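Local coordinates for TSSL1 (Pseudomonas aeruginosa, PDB 4B62), which probably fixes the type VI secretion system to the cell wall, its OmpA-like peptidoglycan-binding module being the part described here, at residues A[29-34]-A[38-43]. Numbering follows the deposited sequence.
Sequences VAVEDA and SVVTIR
Ala30 and Thr41 grip each other through two backbone hydrogen bonds in the antiparallel β hairpin that opens the sheet of this OmpA-like domain, and the hairpin illustrates how an edge strand can be packed on one face and open on the other. Glu32 and Val39 form the second hydrogen-bonded pair, Val39 N lying 2.8 Å from Glu32 O. Between these pairs the α carbons take part as well: Val31 CA sits 3.3 Å from Val39 O in a CA-H...O contact.

The tight side carries Val29, Val31, Val40 and Ile42, beneath which lie helices 21-25 and 60-72. Val29 and Ile42 run side by side, CG1 against CG1 at 3.8 Å, and both reach Leu62 of helix 60-72. With its CG1 anti to the backbone N (chi1 -176°), Val40 turns that methyl back to Val29, 3.9 Å from CB. The pair Val31 and Val40 is looser, CG2 to CG2 at 4.2 Å, while Val31 CG1 faces Ser38 OG in one modelled conformer of the serine and the valine also rests on Ile24.

The other face bears Ala30, Glu32, Val39 and Thr41. Ala30 and Glu32 are exposed there, the glutamate chain running out fully extended, and cross-strand side-chain contact is slight: Glu32 CB and Val39 CB stay 4.4 Å apart. Val39 and Thr41 lean instead on strand 146-152, which flanks 38-43 on its far side from 29-34.

Toward the turn the packed face becomes polar. Asp33 OD2 takes the backbone N-H of Ala17 and OD1 that of Leu16, which ties the N-terminal segment to the hairpin and fixes the carboxylate. In that same conformer, one of two for Ser38, OG also donates to Asp33 OD1 at 2.6 Å, nearly in line with the carboxylate C-O bond.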
loop_
_atom_site.group_PDB
_atom_site.type_symbol
_atom_site.label_atom_id
_atom_site.label_comp_id
_atom_site.label_asym_id
_atom_site.label_seq_id
_atom_site.Cartn_x
_atom_site.Cartn_y
_atom_site.Cartn_z
ATOM N N VAL A 29 3.319 3.044 -8.978
ATOM C CA VAL A 29 3.472 1.793 -8.234
ATOM C C VAL A 29 4.643 1.024 -8.799
ATOM O O VAL A 29 5.101 1.292 -9.912
ATOM C CB VAL A 29 2.213 0.887 -8.308
ATOM C CG1 VAL A 29 0.951 1.668 -7.979
ATOM C CG2 VAL A 29 2.079 0.205 -9.664
ATOM N N ALA A 30 5.110 0.058 -8.011
ATOM C CA ALA A 30 6.007 -0.974 -8.504
ATOM C C ALA A 30 5.407 -2.327 -8.157
ATOM O O ALA A 30 4.775 -2.481 -7.116
ATOM C CB ALA A 30 7.398 -0.814 -7.909
ATOM N N VAL A 31 5.591 -3.298 -9.038
ATOM C CA VAL A 31 4.965 -4.603 -8.871
ATOM C C VAL A 31 6.015 -5.690 -9.013
ATOM O O VAL A 31 6.752 -5.731 -10.000
ATOM C CB VAL A 31 3.843 -4.836 -9.900
ATOM C CG1 VAL A 31 3.192 -6.206 -9.709
ATOM C CG2 VAL A 31 2.794 -3.740 -9.808
ATOM N N GLU A 32 6.086 -6.541 -7.999
ATOM C CA GLU A 32 6.898 -7.753 -8.027
ATOM C C GLU A 32 5.957 -8.936 -8.212
ATOM O O GLU A 32 5.184 -9.245 -7.304
ATOM C CB GLU A 32 7.686 -7.895 -6.716
ATOM C CG GLU A 32 8.580 -9.131 -6.683
ATOM C CD GLU A 32 9.273 -9.422 -5.347
ATOM O OE1 GLU A 32 9.109 -8.672 -4.353
ATOM O OE2 GLU A 32 10.003 -10.444 -5.302
ATOM N N ASP A 33 6.018 -9.590 -9.373
ATOM C CA ASP A 33 5.269 -10.820 -9.620
ATOM C C ASP A 33 6.203 -11.970 -9.263
ATOM O O ASP A 33 7.072 -12.375 -10.050
ATOM C CB ASP A 33 4.791 -10.908 -11.072
ATOM C CG ASP A 33 3.636 -9.954 -11.390
ATOM O OD1 ASP A 33 2.843 -9.625 -10.485
ATOM O OD2 ASP A 33 3.505 -9.560 -12.566
ATOM N N ALA A 34 6.037 -12.449 -8.036
ATOM C CA ALA A 34 6.890 -13.484 -7.449
ATOM C C ALA A 34 6.251 -14.862 -7.605
ATOM O O ALA A 34 5.145 -15.000 -8.139
ATOM C CB ALA A 34 7.129 -13.172 -5.979
ATOM N N SER A 38 1.999 -11.636 -5.654
ATOM C CA SER A 38 2.333 -10.402 -6.355
ATOM C C SER A 38 2.294 -9.291 -5.312
ATOM O O SER A 38 1.339 -9.202 -4.547
ATOM C CB SER A 38 1.362 -10.138 -7.499
ATOM O OG SER A 38 1.725 -8.984 -8.231
ATOM N N VAL A 39 3.346 -8.476 -5.274
ATOM C CA VAL A 39 3.472 -7.412 -4.283
ATOM C C VAL A 39 3.455 -6.065 -4.991
ATOM O O VAL A 39 4.331 -5.772 -5.814
ATOM C CB VAL A 39 4.758 -7.548 -3.437
ATOM C CG1 VAL A 39 4.769 -6.487 -2.338
ATOM C CG2 VAL A 39 4.858 -8.952 -2.838
ATOM N N VAL A 40 2.462 -5.242 -4.658
ATOM C CA VAL A 40 2.350 -3.898 -5.214
ATOM C C VAL A 40 2.822 -2.916 -4.149
ATOM O O VAL A 40 2.234 -2.830 -3.074
ATOM C CB VAL A 40 0.908 -3.562 -5.617
ATOM C CG1 VAL A 40 0.857 -2.189 -6.281
ATOM C CG2 VAL A 40 0.324 -4.639 -6.522
ATOM N N THR A 41 3.931 -2.229 -4.433
ATOM C CA THR A 41 4.463 -1.214 -3.533
ATOM C C THR A 41 3.990 0.164 -3.998
ATOM O O THR A 41 4.147 0.511 -5.167
ATOM C CB THR A 41 5.992 -1.239 -3.480
ATOM O OG1 THR A 41 6.429 -2.515 -3.002
ATOM C CG2 THR A 41 6.536 -0.158 -2.565
ATOM N N ILE A 42 3.403 0.913 -3.074
ATOM C CA ILE A 42 2.900 2.248 -3.363
ATOM C C ILE A 42 3.439 3.208 -2.300
ATOM O O ILE A 42 3.160 3.041 -1.108
ATOM C CB ILE A 42 1.362 2.305 -3.362
ATOM C CG1 ILE A 42 0.759 1.162 -4.178
ATOM C CG2 ILE A 42 0.896 3.671 -3.866
ATOM C CD1 ILE A 42 -0.742 1.188 -4.302
ATOM N N ARG A 43 4.231 4.203 -2.712
ATOM C CA ARG A 43 4.674 5.239 -1.791
ATOM C C ARG A 43 3.442 5.912 -1.166
ATOM O O ARG A 43 2.427 6.150 -1.851
ATOM C CB ARG A 43 5.507 6.309 -2.510
ATOM C CG ARG A 43 6.920 5.953 -2.984
ATOM C CD ARG A 43 7.526 7.229 -3.581
ATOM N NE ARG A 43 8.939 7.215 -3.980
ATOM C CZ ARG A 43 9.403 6.835 -5.173
ATOM N NH1 ARG A 43 8.579 6.370 -6.107
ATOM N NH2 ARG A 43 10.711 6.898 -5.426
#